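6'''-hydroxyparomomycin C oxidase (Microbacterium trichothecenolyticum, PDB 7DVE) uses FAD and oxygen to oxidise the C3 hydroxyl of the sugar in C-glycosides such as isoorientin and mangiferin, releasing hydrogen peroxide. Local coordinates at residues Q196-A201 / T328-V333; A304-D309 / D428-R433; R382-D387 / Q399-L404. All blocks are in the same frame, centred on the assembly; numbering follows the deposited sequence.

Contact 1 of 3, residues Q196-A201 / T328-V333; sequences QRMPLA and TGVTWV
Gln196 and Trp332 form an antiparallel hydrogen-bonded pair, with Trp332 N donating to Gln196 O over 2.9 Å and Gln196 N returning a longer bond to Trp332 O, while Met198 N continues the ladder to Val330 O, 3.0 Å away. The indole of Trp332 then shows how one large ring can gather an irregular strand. Its CG stands anti to the backbone N (chi1 175°), which lays the ring beside the side chain of Gln196, the two pointing the same way. The flat end of Gln196 is turned 49° from the indole and brings OE1 to 3.6 Å from Trp332 CZ3, while its NE2 bonds to the carbonyl of Arg194. Pro199 reaches the same benzene side, its CD 3.5 Å from Trp332 CE3. Met198 crosses the tryptophan at about a right angle; its SD lies 4.3 Å from the centroid of the five-membered ring, an oblique Met-aromatic contact, and also touches Trp332 CB. At the base of Met198, CB packs tightly on Val330 CG1 at 3.4 Å; the other methyl of Val330, CG2, meets both branch ends of Leu200. With an alanine here in place of Trp332, the Gln196 amide and Pro199 would probably lose the ring they pack against, and the thioether of Met198 would be freer to swing. The cofactor site is close: the side chain of Met198 is about 4 Å from that of Ala131, an FAD-binding residue, and the side chain of Leu200 about 6 Å from FAD. The chemistry implies strands held by main-chain bonds with sulfur, proline and aromatic carbon packed over them, while backbone bonds from Pro199 to Cys132 and Ala201 to Gly130 tie this part to the segment carrying Ala131.

Contact 2 of 3, residues A304-D309 / D428-R433; sequences AVRMRD and DPLDDR
Arg308 and Asp428 cross at about a right angle, their guanidinium and carboxylate planes 89° apart, and the charges meet through one close atom pair. That pair, Arg308 NH2 and Asp428 OD1, is 3.6 Å apart, a long salt bridge. A bend at chi3 (73°) turns the head of Arg308 across towards Asp428, and its NH1 is held by the backbone carbonyl of Lys424. A second perpendicular crossing joins Arg306 and Leu430. Here CD1 of the leucine lies against the backbone and CB of Arg306, 3.7 Å from Arg306 N, and comes obliquely near its guanidinium, while CD2 rests 3.9 Å from Ala304 CB. Val305 and Pro429, a non-hydrogen-bonded pair, share the other face of the sheet from Arg306 and Asp428, with Val305 CG1 3.7 Å from Pro429 CA. Beneath these side chains, Arg306 and Asp428 exchange two backbone bonds, and Leu430 N adds a nearly straight one of 2.8 Å to Ala304 O. Proline suits the position between, since a non-hydrogen-bonded residue needs no N-H towards this neighbour. Val305 packs inward on Val367 and Leu369 of strand 366-373, and Leu430 reaches Ile366 of the same strand. The contact lies at the protein surface, away from the cofactor and the active site, and joins strand 427-436 to the side of strand 300-307. Its chemistry implies that main-chain bonds and leucine contacts probably do most to hold the pairing, with the stretched, single-atom ion pair likely to contribute less.

Contact 3 of 3, residues R382-D387 / Q399-L404; sequences RVAFSD and QLHYTL
Arg382 and His401 send their side chains the same way from one face of a two-stranded antiparallel sheet, and the arginine can be followed outward as an example of a long chain laid along a strand. From CB, the first torsion (chi1 58°) places CG between the backbone N and the carbonyl carbon, a position that leans the chain over its own strand and towards the histidine. CG meets His401 CB at 4.1 Å. The chain then runs extended through CD to NE, which comes within 4.2 Å of His401 CD2. At the tip, the guanidinium and imidazole planes are turned only 21° from each other, although the histidine approaches obliquely and no bond joins them. One face of the guanidinium has Ala384 CB over its centre, 4.1 Å above the plane; the same methyl lies at the edge of the His401 ring. His401 ND1 has a weak hydrogen bond to Glu109, which would favour a positive ring if the carboxylate is charged. On the opposite face, Val383 CB packs 3.7 Å from Leu400 CD2, and both residues extend this apolar side, Val383 to Met398 and Leu400 to Leu112. Between the strands run four backbone bonds, two each for the pairs Arg382 with His401 and Ala384 with Gln399, all 2.9 Å from N to O. Gln399 bends its own amide back so that NE2 donates to Leu400 O at 3.2 Å. Strands 382-386 and 396-401 form a separate sheet, and beyond it Leu404 packs on helix 406-424. The chemistry implies a sheet bound by its main chain, one side apolar and the other carrying a cationic arginine alongside an imidazole, where the arginine's charge would probably disfavour protonation of the histidine and Glu109 would counter it.

How the contacts relate
Followed from the N terminus, the chain enters contact 1 at 196-201, then lays down strand 300-307, where contact 2 opens, before 328-333 returns to close the first loop. Because contact 2 closes only at 428-433, the two loops cross, and both feed the same antiparallel sheet; they touch where Thr328 CG2 packs on Met307 CE at 3.7 Å. Contact 3 is a short local closure, 382-387 with 399-404, nested inside the loop of contact 2 but remote from it, the nearest atoms about 17 Å apart. It forms a separate two-stranded sheet, on the opposite side of the chain's centre from contact 1.

Contact 1 of 3, residues Q196-A201 / T328-V333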
ATOM      1  N   GLN A 196       1.441 -17.039  13.508  1.00 54.39           N
ATOM      2  CA  GLN A 196       0.189 -17.440  12.874  1.00 58.26           C
ATOM      3  C   GLN A 196       0.327 -17.243  11.370  1.00 56.61           C
ATOM      4  O   GLN A 196       1.343 -16.728  10.889  1.00 52.94           O
ATOM      5  CB  GLN A 196      -0.997 -16.641  13.435  1.00 58.11           C
ATOM      6  CG  GLN A 196      -0.790 -15.103  13.474  1.00 56.67           C
ATOM      7  CD  GLN A 196      -1.936 -14.406  14.178  1.00 60.60           C
ATOM      8  OE1 GLN A 196      -3.040 -14.305  13.632  1.00 59.32           O
ATOM      9  NE2 GLN A 196      -1.701 -13.961  15.410  1.00 63.26           N
ATOM     10  N   ARG A 197      -0.704 -17.659  10.622  1.00 53.13           N
ATOM     11  CA  ARG A 197      -0.677 -17.453   9.179  1.00 52.93           C
ATOM     12  C   ARG A 197      -0.787 -15.974   8.864  1.00 51.33           C
ATOM     13  O   ARG A 197      -1.460 -15.227   9.575  1.00 52.26           O
ATOM     14  CB  ARG A 197      -1.816 -18.196   8.484  1.00 53.36           C
ATOM     15  CG  ARG A 197      -1.873 -19.674   8.750  1.00 52.48           C
ATOM     16  CD  ARG A 197      -3.330 -20.089   8.937  1.00 57.74           C
ATOM     17  NE  ARG A 197      -3.522 -21.506   8.686  1.00 55.70           N
ATOM     18  CZ  ARG A 197      -3.590 -22.396   9.664  1.00 61.81           C
ATOM     19  NH1 ARG A 197      -3.402 -22.040  10.929  1.00 60.30           N
ATOM     20  NH2 ARG A 197      -3.876 -23.669   9.375  1.00 62.48           N
ATOM     21  N   MET A 198      -0.113 -15.536   7.820  1.00 47.82           N
ATOM     22  CA  MET A 198      -0.318 -14.164   7.405  1.00 47.82           C
ATOM     23  C   MET A 198      -1.688 -14.053   6.741  1.00 48.63           C
ATOM     24  O   MET A 198      -2.019 -14.869   5.879  1.00 48.82           O
ATOM     25  CB  MET A 198       0.762 -13.691   6.441  1.00 48.80           C
ATOM     26  CG  MET A 198       0.555 -12.234   6.045  1.00 43.87           C
ATOM     27  SD  MET A 198       0.893 -11.117   7.415  1.00 56.44           S
ATOM     28  CE  MET A 198       2.697 -11.118   7.405  1.00 49.34           C
ATOM     29  N   PRO A 199      -2.518 -13.085   7.109  1.00 50.11           N
ATOM     30  CA  PRO A 199      -3.729 -12.837   6.308  1.00 48.77           C
ATOM     31  C   PRO A 199      -3.342 -12.172   4.999  1.00 47.66           C
ATOM     32  O   PRO A 199      -2.598 -11.190   4.992  1.00 50.41           O
ATOM     33  CB  PRO A 199      -4.587 -11.924   7.195  1.00 46.03           C
ATOM     34  CG  PRO A 199      -3.928 -11.890   8.544  1.00 46.01           C
ATOM     35  CD  PRO A 199      -2.527 -12.399   8.414  1.00 50.87           C
ATOM     36  N   LEU A 200      -3.813 -12.733   3.879  1.00 49.05           N
ATOM     37  CA  LEU A 200      -3.302 -12.362   2.559  1.00 47.51           C
ATOM     38  C   LEU A 200      -4.427 -11.943   1.627  1.00 49.63           C
ATOM     39  O   LEU A 200      -5.483 -12.580   1.583  1.00 52.68           O
ATOM     40  CB  LEU A 200      -2.520 -13.521   1.901  1.00 46.89           C
ATOM     41  CG  LEU A 200      -1.160 -13.971   2.436  1.00 48.42           C
ATOM     42  CD1 LEU A 200      -0.719 -15.286   1.753  1.00 42.88           C
ATOM     43  CD2 LEU A 200      -0.046 -12.843   2.288  1.00 44.29           C
ATOM     44  N   ALA A 201      -4.174 -10.902   0.841  1.00 48.93           N
ATOM     45  CA  ALA A 201      -5.134 -10.431  -0.156  1.00 51.87           C
ATOM     46  C   ALA A 201      -4.881 -11.236  -1.417  1.00 51.41           C
ATOM     47  O   ALA A 201      -4.124 -10.829  -2.300  1.00 49.50           O
ATOM     48  CB  ALA A 201      -4.986  -8.934  -0.392  1.00 49.73           C
ATOM     49  N   THR A 328       5.824 -22.917   1.255  1.00 49.81           N
ATOM     50  CA  THR A 328       5.617 -22.697   2.681  1.00 49.63           C
ATOM     51  C   THR A 328       4.621 -21.585   2.983  1.00 48.44           C
ATOM     52  O   THR A 328       4.203 -21.457   4.136  1.00 47.32           O
ATOM     53  CB  THR A 328       6.944 -22.365   3.405  1.00 48.51           C
ATOM     54  OG1 THR A 328       7.562 -21.227   2.800  1.00 45.41           O
ATOM     55  CG2 THR A 328       7.905 -23.545   3.399  1.00 49.80           C
ATOM     56  N   GLY A 329       4.233 -20.780   1.999  1.00 47.85           N
ATOM     57  CA  GLY A 329       3.286 -19.715   2.274  1.00 46.34           C
ATOM     58  C   GLY A 329       3.939 -18.485   2.888  1.00 48.39           C
ATOM     59  O   GLY A 329       5.103 -18.150   2.616  1.00 45.82           O
ATOM     60  N   VAL A 330       3.152 -17.793   3.715  1.00 47.42           N
ATOM     61  CA  VAL A 330       3.564 -16.583   4.419  1.00 46.92           C
ATOM     62  C   VAL A 330       3.105 -16.720   5.868  1.00 48.85           C
ATOM     63  O   VAL A 330       1.922 -16.967   6.128  1.00 44.44           O
ATOM     64  CB  VAL A 330       2.974 -15.302   3.779  1.00 48.48           C
ATOM     65  CG1 VAL A 330       3.540 -14.048   4.429  1.00 46.63           C
ATOM     66  CG2 VAL A 330       3.237 -15.259   2.270  1.00 46.26           C
ATOM     67  N   THR A 331       4.044 -16.591   6.794  1.00 47.70           N
ATOM     68  CA  THR A 331       3.788 -16.550   8.221  1.00 48.42           C
ATOM     69  C   THR A 331       4.018 -15.142   8.766  1.00 49.83           C
ATOM     70  O   THR A 331       4.923 -14.412   8.325  1.00 47.78           O
ATOM     71  CB  THR A 331       4.694 -17.526   8.975  1.00 48.94           C
ATOM     72  OG1 THR A 331       4.512 -18.842   8.472  1.00 48.93           O
ATOM     73  CG2 THR A 331       4.391 -17.522  10.466  1.00 51.00           C
ATOM     74  N   TRP A 332       3.220 -14.815   9.777  1.00 49.87           N
ATOM     75  CA  TRP A 332       3.144 -13.510  10.403  1.00 49.92           C
ATOM     76  C   TRP A 332       3.677 -13.609  11.827  1.00 53.07           C
ATOM     77  O   TRP A 332       3.206 -14.441  12.607  1.00 53.43           O
ATOM     78  CB  TRP A 332       1.690 -13.046  10.401  1.00 50.41           C
ATOM     79  CG  TRP A 332       1.411 -11.763  11.106  1.00 54.43           C
ATOM     80  CD1 TRP A 332       2.302 -10.767  11.392  1.00 50.30           C
ATOM     81  CD2 TRP A 332       0.134 -11.319  11.590  1.00 52.07           C
ATOM     82  NE1 TRP A 332       1.660  -9.736  12.027  1.00 51.73           N
ATOM     83  CE2 TRP A 332       0.332 -10.050  12.168  1.00 53.02           C
ATOM     84  CE3 TRP A 332      -1.153 -11.880  11.597  1.00 53.07           C
ATOM     85  CZ2 TRP A 332      -0.706  -9.320  12.737  1.00 51.80           C
ATOM     86  CZ3 TRP A 332      -2.186 -11.167  12.162  1.00 53.16           C
ATOM     87  CH2 TRP A 332      -1.958  -9.897  12.733  1.00 56.73           C
ATOM     88  N   VAL A 333       4.665 -12.777  12.156  1.00 52.49           N
ATOM     89  CA  VAL A 333       5.194 -12.654  13.510  1.00 52.14           C
ATOM     90  C   VAL A 333       4.775 -11.278  14.011  1.00 54.25           C
ATOM     91  O   VAL A 333       5.416 -10.271  13.671  1.00 52.48           O
ATOM     92  CB  VAL A 333       6.719 -12.822  13.559  1.00 53.14           C
ATOM     93  CG1 VAL A 333       7.176 -12.966  15.024  1.00 52.81           C
ATOM     94  CG2 VAL A 333       7.162 -14.009  12.699  1.00 49.98           C
TER

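Contact 2 of 3, residues A304-D309 / D428-R433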
ATOM      1  N   ALA A 304      17.668 -14.509   4.667  1.00 43.52           N
ATOM      2  CA  ALA A 304      17.251 -15.670   3.896  1.00 49.23           C
ATOM      3  C   ALA A 304      17.811 -16.914   4.556  1.00 49.77           C
ATOM      4  O   ALA A 304      18.968 -16.910   4.992  1.00 50.22           O
ATOM      5  CB  ALA A 304      17.746 -15.580   2.436  1.00 52.21           C
ATOM      6  N   VAL A 305      17.002 -17.980   4.644  1.00 48.32           N
ATOM      7  CA  VAL A 305      17.468 -19.218   5.270  1.00 51.75           C
ATOM      8  C   VAL A 305      17.039 -20.437   4.456  1.00 51.79           C
ATOM      9  O   VAL A 305      16.010 -20.441   3.775  1.00 50.03           O
ATOM     10  CB  VAL A 305      17.006 -19.371   6.744  1.00 53.17           C
ATOM     11  CG1 VAL A 305      17.333 -18.120   7.557  1.00 49.48           C
ATOM     12  CG2 VAL A 305      15.530 -19.693   6.821  1.00 53.01           C
ATOM     13  N   ARG A 306      17.873 -21.471   4.507  1.00 51.74           N
ATOM     14  CA  ARG A 306      17.561 -22.775   3.953  1.00 53.80           C
ATOM     15  C   ARG A 306      16.924 -23.637   5.036  1.00 56.38           C
ATOM     16  O   ARG A 306      17.572 -23.968   6.036  1.00 58.07           O
ATOM     17  CB  ARG A 306      18.819 -23.446   3.411  1.00 54.61           C
ATOM     18  CG  ARG A 306      18.573 -24.850   2.888  1.00 57.54           C
ATOM     19  CD  ARG A 306      19.882 -25.517   2.470  1.00 63.05           C
ATOM     20  NE  ARG A 306      20.050 -25.339   1.033  1.00 67.65           N
ATOM     21  CZ  ARG A 306      20.814 -24.408   0.481  1.00 65.94           C
ATOM     22  NH1 ARG A 306      21.604 -23.638   1.217  1.00 64.48           N
ATOM     23  NH2 ARG A 306      20.771 -24.236  -0.839  1.00 67.24           N
ATOM     24  N   MET A 307      15.666 -24.003   4.838  1.00 55.87           N
ATOM     25  CA  MET A 307      14.970 -24.836   5.818  1.00 58.48           C
ATOM     26  C   MET A 307      15.628 -26.209   5.959  1.00 59.30           C
ATOM     27  O   MET A 307      15.955 -26.867   4.966  1.00 60.71           O
ATOM     28  CB  MET A 307      13.513 -25.000   5.409  1.00 60.30           C
ATOM     29  CG  MET A 307      12.635 -23.927   5.996  1.00 59.94           C
ATOM     30  SD  MET A 307      10.900 -24.330   5.881  1.00 73.85           S
ATOM     31  CE  MET A 307      10.831 -25.438   4.489  1.00 64.87           C
ATOM     32  N   ARG A 308      15.815 -26.643   7.202  1.00 59.99           N
ATOM     33  CA  ARG A 308      16.374 -27.955   7.500  1.00 66.27           C
ATOM     34  C   ARG A 308      15.252 -28.995   7.624  1.00 69.78           C
ATOM     35  O   ARG A 308      14.069 -28.657   7.754  1.00 65.38           O
ATOM     36  CB  ARG A 308      17.177 -27.896   8.806  1.00 67.64           C
ATOM     37  CG  ARG A 308      16.360 -27.281   9.972  1.00 68.75           C
ATOM     38  CD  ARG A 308      16.997 -27.444  11.364  1.00 68.93           C
ATOM     39  NE  ARG A 308      18.153 -26.561  11.513  1.00 72.84           N
ATOM     40  CZ  ARG A 308      18.123 -25.370  12.102  1.00 68.61           C
ATOM     41  NH1 ARG A 308      16.993 -24.858  12.580  1.00 63.06           N
ATOM     42  NH2 ARG A 308      19.248 -24.656  12.177  1.00 67.80           N
ATOM     43  N   ASP A 309      15.645 -30.274   7.621  1.00 73.64           N
ATOM     44  CA  ASP A 309      14.737 -31.417   7.807  1.00 76.21           C
ATOM     45  C   ASP A 309      13.495 -31.279   6.937  1.00 79.06           C
ATOM     46  O   ASP A 309      12.368 -31.143   7.407  1.00 77.10           O
ATOM     47  CB  ASP A 309      14.355 -31.588   9.270  1.00 74.39           C
ATOM     48  CG  ASP A 309      15.559 -31.661  10.168  1.00 76.47           C
ATOM     49  OD1 ASP A 309      16.644 -32.089   9.683  1.00 76.01           O
ATOM     50  OD2 ASP A 309      15.411 -31.268  11.348  1.00 74.71           O
ATOM     51  N   ASP A 428      19.162 -23.005   8.197  1.00 57.90           N
ATOM     52  CA  ASP A 428      20.517 -22.504   8.163  1.00 59.64           C
ATOM     53  C   ASP A 428      20.575 -21.237   7.327  1.00 56.27           C
ATOM     54  O   ASP A 428      20.202 -21.258   6.146  1.00 55.82           O
ATOM     55  CB  ASP A 428      21.471 -23.561   7.620  1.00 61.49           C
ATOM     56  CG  ASP A 428      21.363 -24.874   8.388  1.00 66.32           C
ATOM     57  OD1 ASP A 428      21.751 -24.893   9.575  1.00 68.90           O
ATOM     58  OD2 ASP A 428      20.898 -25.885   7.810  1.00 69.46           O
ATOM     59  N   PRO A 429      20.991 -20.120   7.910  1.00 55.65           N
ATOM     60  CA  PRO A 429      20.986 -18.850   7.174  1.00 55.70           C
ATOM     61  C   PRO A 429      21.897 -18.904   5.954  1.00 55.30           C
ATOM     62  O   PRO A 429      22.927 -19.574   5.959  1.00 54.03           O
ATOM     63  CB  PRO A 429      21.496 -17.844   8.208  1.00 57.90           C
ATOM     64  CG  PRO A 429      21.195 -18.498   9.585  1.00 56.95           C
ATOM     65  CD  PRO A 429      21.308 -19.971   9.348  1.00 55.97           C
ATOM     66  N   LEU A 430      21.495 -18.207   4.892  1.00 53.08           N
ATOM     67  CA  LEU A 430      22.324 -18.132   3.700  1.00 56.03           C
ATOM     68  C   LEU A 430      23.507 -17.199   3.897  1.00 57.71           C
ATOM     69  O   LEU A 430      24.455 -17.252   3.116  1.00 56.95           O
ATOM     70  CB  LEU A 430      21.497 -17.669   2.498  1.00 55.44           C
ATOM     71  CG  LEU A 430      20.969 -18.750   1.549  1.00 57.71           C
ATOM     72  CD1 LEU A 430      20.337 -19.916   2.308  1.00 55.98           C
ATOM     73  CD2 LEU A 430      19.996 -18.164   0.538  1.00 55.02           C
ATOM     74  N   ASP A 431      23.474 -16.404   4.960  1.00 59.02           N
ATOM     75  CA  ASP A 431      24.403 -15.340   5.289  1.00 56.54           C
ATOM     76  C   ASP A 431      24.361 -15.247   6.801  1.00 56.66           C
ATOM     77  O   ASP A 431      23.311 -15.497   7.392  1.00 58.37           O
ATOM     78  CB  ASP A 431      23.952 -14.035   4.621  1.00 59.14           C
ATOM     79  CG  ASP A 431      25.035 -13.002   4.557  1.00 61.86           C
ATOM     80  OD1 ASP A 431      25.851 -12.929   5.514  1.00 61.54           O
ATOM     81  OD2 ASP A 431      25.057 -12.261   3.541  1.00 61.99           O
ATOM     82  N   ASP A 432      25.488 -14.942   7.453  1.00 57.03           N
ATOM     83  CA  ASP A 432      25.336 -14.961   8.906  1.00 54.80           C
ATOM     84  C   ASP A 432      24.720 -13.675   9.443  1.00 55.70           C
ATOM     85  O   ASP A 432      24.313 -13.640  10.611  1.00 56.85           O
ATOM     86  CB  ASP A 432      26.666 -15.285   9.639  1.00 54.21           C
ATOM     87  CG  ASP A 432      27.682 -14.129   9.622  1.00 57.83           C
ATOM     88  OD1 ASP A 432      27.507 -13.192   8.804  1.00 59.68           O
ATOM     89  OD2 ASP A 432      28.685 -14.182  10.396  1.00 53.83           O
ATOM     90  N   ARG A 433      24.612 -12.635   8.624  1.00 56.04           N
ATOM     91  CA  ARG A 433      24.005 -11.411   9.116  1.00 54.98           C
ATOM     92  C   ARG A 433      22.934 -10.919   8.154  1.00 53.28           C
ATOM     93  O   ARG A 433      22.979 -11.209   6.953  1.00 51.63           O
ATOM     94  CB  ARG A 433      25.069 -10.329   9.335  1.00 54.85           C
ATOM     95  CG  ARG A 433      25.909 -10.578  10.573  1.00 53.16           C
ATOM     96  CD  ARG A 433      26.705  -9.341  10.913  1.00 60.46           C
ATOM     97  NE  ARG A 433      27.674  -9.578  11.977  1.00 65.00           N
ATOM     98  CZ  ARG A 433      27.394  -9.481  13.273  1.00 66.52           C
ATOM     99  NH1 ARG A 433      26.177  -9.178  13.693  1.00 65.64           N
ATOM    100  NH2 ARG A 433      28.359  -9.693  14.167  1.00 63.53           N
TER

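Contact 3 of 3, residues R382-D387 / Q399-L404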
ATOM      1  N   ARG A 382       9.478  14.946   6.049  1.00 57.80           N
ATOM      2  CA  ARG A 382       8.383  15.428   5.216  1.00 59.35           C
ATOM      3  C   ARG A 382       8.730  15.327   3.740  1.00 58.32           C
ATOM      4  O   ARG A 382       9.880  15.102   3.356  1.00 57.06           O
ATOM      5  CB  ARG A 382       8.033  16.877   5.540  1.00 58.04           C
ATOM      6  CG  ARG A 382       9.210  17.819   5.359  1.00 62.42           C
ATOM      7  CD  ARG A 382       8.891  19.109   6.020  1.00 61.63           C
ATOM      8  NE  ARG A 382       9.653  20.199   5.459  1.00 67.42           N
ATOM      9  CZ  ARG A 382       9.124  21.292   4.928  1.00 71.14           C
ATOM     10  NH1 ARG A 382       7.816  21.414   4.759  1.00 64.46           N
ATOM     11  NH2 ARG A 382       9.931  22.296   4.575  1.00 69.23           N
ATOM     12  N   VAL A 383       7.699  15.515   2.913  1.00 56.47           N
ATOM     13  CA  VAL A 383       7.864  15.791   1.493  1.00 58.62           C
ATOM     14  C   VAL A 383       7.500  17.252   1.248  1.00 59.74           C
ATOM     15  O   VAL A 383       6.401  17.688   1.601  1.00 62.95           O
ATOM     16  CB  VAL A 383       7.023  14.848   0.618  1.00 55.60           C
ATOM     17  CG1 VAL A 383       5.586  14.799   1.087  1.00 58.16           C
ATOM     18  CG2 VAL A 383       7.106  15.284  -0.839  1.00 58.06           C
ATOM     19  N   ALA A 384       8.426  18.006   0.657  1.00 59.22           N
ATOM     20  CA  ALA A 384       8.267  19.407   0.296  1.00 62.39           C
ATOM     21  C   ALA A 384       8.229  19.554  -1.221  1.00 62.70           C
ATOM     22  O   ALA A 384       8.673  18.672  -1.961  1.00 63.34           O
ATOM     23  CB  ALA A 384       9.414  20.252   0.875  1.00 59.00           C
ATOM     24  N   PHE A 385       7.717  20.690  -1.689  1.00 65.85           N
ATOM     25  CA  PHE A 385       7.463  20.869  -3.113  1.00 67.54           C
ATOM     26  C   PHE A 385       8.054  22.180  -3.601  1.00 70.64           C
ATOM     27  O   PHE A 385       8.180  23.141  -2.845  1.00 70.74           O
ATOM     28  CB  PHE A 385       5.959  20.811  -3.412  1.00 66.88           C
ATOM     29  CG  PHE A 385       5.336  19.531  -2.992  1.00 66.37           C
ATOM     30  CD1 PHE A 385       5.519  18.386  -3.744  1.00 63.77           C
ATOM     31  CD2 PHE A 385       4.608  19.450  -1.810  1.00 65.34           C
ATOM     32  CE1 PHE A 385       4.961  17.187  -3.336  1.00 61.03           C
ATOM     33  CE2 PHE A 385       4.057  18.259  -1.408  1.00 61.00           C
ATOM     34  CZ  PHE A 385       4.241  17.130  -2.168  1.00 61.25           C
ATOM     35  N   SER A 386       8.418  22.199  -4.882  1.00 73.89           N
ATOM     36  CA  SER A 386       9.107  23.319  -5.504  1.00 74.83           C
ATOM     37  C   SER A 386       8.119  24.204  -6.247  1.00 78.66           C
ATOM     38  O   SER A 386       7.203  23.704  -6.910  1.00 74.29           O
ATOM     39  CB  SER A 386      10.185  22.826  -6.472  1.00 74.89           C
ATOM     40  OG  SER A 386      10.887  23.931  -7.041  1.00 78.27           O
ATOM     41  N   ASP A 387       8.325  25.524  -6.137  1.00 82.65           N
ATOM     42  CA  ASP A 387       7.531  26.491  -6.894  1.00 83.32           C
ATOM     43  C   ASP A 387       7.843  26.448  -8.383  1.00 82.57           C
ATOM     44  O   ASP A 387       6.990  26.800  -9.203  1.00 84.99           O
ATOM     45  CB  ASP A 387       7.783  27.922  -6.406  1.00 87.33           C
ATOM     46  CG  ASP A 387       7.212  28.204  -5.022  1.00 92.51           C
ATOM     47  OD1 ASP A 387       6.104  27.706  -4.699  1.00 87.92           O
ATOM     48  OD2 ASP A 387       7.862  28.992  -4.287  1.00 95.98           O
ATOM     49  N   GLN A 399      11.030  17.304  -2.829  1.00 56.26           N
ATOM     50  CA  GLN A 399      12.257  17.195  -2.063  1.00 57.26           C
ATOM     51  C   GLN A 399      11.887  16.441  -0.797  1.00 56.98           C
ATOM     52  O   GLN A 399      10.891  16.769  -0.144  1.00 58.25           O
ATOM     53  CB  GLN A 399      12.863  18.571  -1.739  1.00 53.57           C
ATOM     54  CG  GLN A 399      14.020  18.492  -0.769  1.00 56.55           C
ATOM     55  CD  GLN A 399      15.219  17.767  -1.374  1.00 60.12           C
ATOM     56  OE1 GLN A 399      15.574  18.016  -2.533  1.00 60.26           O
ATOM     57  NE2 GLN A 399      15.844  16.863  -0.601  1.00 56.82           N
ATOM     58  N   LEU A 400      12.636  15.392  -0.496  1.00 57.59           N
ATOM     59  CA  LEU A 400      12.357  14.527   0.639  1.00 56.89           C
ATOM     60  C   LEU A 400      13.313  14.883   1.770  1.00 58.41           C
ATOM     61  O   LEU A 400      14.531  14.965   1.560  1.00 56.94           O
ATOM     62  CB  LEU A 400      12.499  13.053   0.250  1.00 55.74           C
ATOM     63  CG  LEU A 400      11.418  12.416  -0.649  1.00 56.16           C
ATOM     64  CD1 LEU A 400      11.568  10.890  -0.698  1.00 45.79           C
ATOM     65  CD2 LEU A 400      10.014  12.811  -0.220  1.00 52.41           C
ATOM     66  N   HIS A 401      12.758  15.114   2.960  1.00 57.61           N
ATOM     67  CA  HIS A 401      13.535  15.391   4.163  1.00 58.93           C
ATOM     68  C   HIS A 401      13.310  14.240   5.135  1.00 57.82           C
ATOM     69  O   HIS A 401      12.173  13.981   5.538  1.00 56.27           O
ATOM     70  CB  HIS A 401      13.120  16.715   4.805  1.00 58.72           C
ATOM     71  CG  HIS A 401      13.447  17.932   3.990  1.00 57.39           C
ATOM     72  ND1 HIS A 401      14.649  18.596   4.102  1.00 59.48           N
ATOM     73  CD2 HIS A 401      12.706  18.645   3.109  1.00 57.29           C
ATOM     74  CE1 HIS A 401      14.650  19.645   3.299  1.00 58.40           C
ATOM     75  NE2 HIS A 401      13.483  19.700   2.685  1.00 60.25           N
ATOM     76  N   TYR A 402      14.388  13.574   5.536  1.00 56.73           N
ATOM     77  CA  TYR A 402      14.221  12.351   6.305  1.00 55.54           C
ATOM     78  C   TYR A 402      15.482  12.065   7.100  1.00 58.05           C
ATOM     79  O   TYR A 402      16.575  11.962   6.532  1.00 57.60           O
ATOM     80  CB  TYR A 402      13.905  11.190   5.391  1.00 53.76           C
ATOM     81  CG  TYR A 402      13.181  10.055   6.061  1.00 56.13           C
ATOM     82  CD1 TYR A 402      11.820  10.148   6.366  1.00 54.73           C
ATOM     83  CD2 TYR A 402      13.852   8.879   6.383  1.00 55.20           C
ATOM     84  CE1 TYR A 402      11.157   9.097   6.970  1.00 55.18           C
ATOM     85  CE2 TYR A 402      13.201   7.836   6.995  1.00 56.34           C
ATOM     86  CZ  TYR A 402      11.854   7.940   7.279  1.00 55.39           C
ATOM     87  OH  TYR A 402      11.209   6.878   7.881  1.00 56.83           O
ATOM     88  N   THR A 403      15.317  11.911   8.405  1.00 58.16           N
ATOM     89  CA  THR A 403      16.419  11.663   9.314  1.00 59.19           C
ATOM     90  C   THR A 403      16.041  10.511  10.238  1.00 61.01           C
ATOM     91  O   THR A 403      14.898  10.401  10.685  1.00 55.88           O
ATOM     92  CB  THR A 403      16.789  12.944  10.121  1.00 58.94           C
ATOM     93  OG1 THR A 403      15.622  13.507  10.769  1.00 59.58           O
ATOM     94  CG2 THR A 403      17.407  13.993   9.193  1.00 53.73           C
ATOM     95  N   LEU A 404      17.009   9.632  10.473  1.00 62.14           N
ATOM     96  CA  LEU A 404      16.918   8.604  11.495  1.00 59.05           C
ATOM     97  C   LEU A 404      17.363   9.190  12.827  1.00 59.78           C
ATOM     98  O   LEU A 404      18.482   9.700  12.942  1.00 62.63           O
ATOM     99  CB  LEU A 404      17.797   7.413  11.114  1.00 61.09           C
ATOM    100  CG  LEU A 404      17.390   6.623   9.859  1.00 61.74           C
ATOM    101  CD1 LEU A 404      18.041   5.243   9.811  1.00 60.11           C
ATOM    102  CD2 LEU A 404      15.885   6.518   9.745  1.00 54.55           C
TER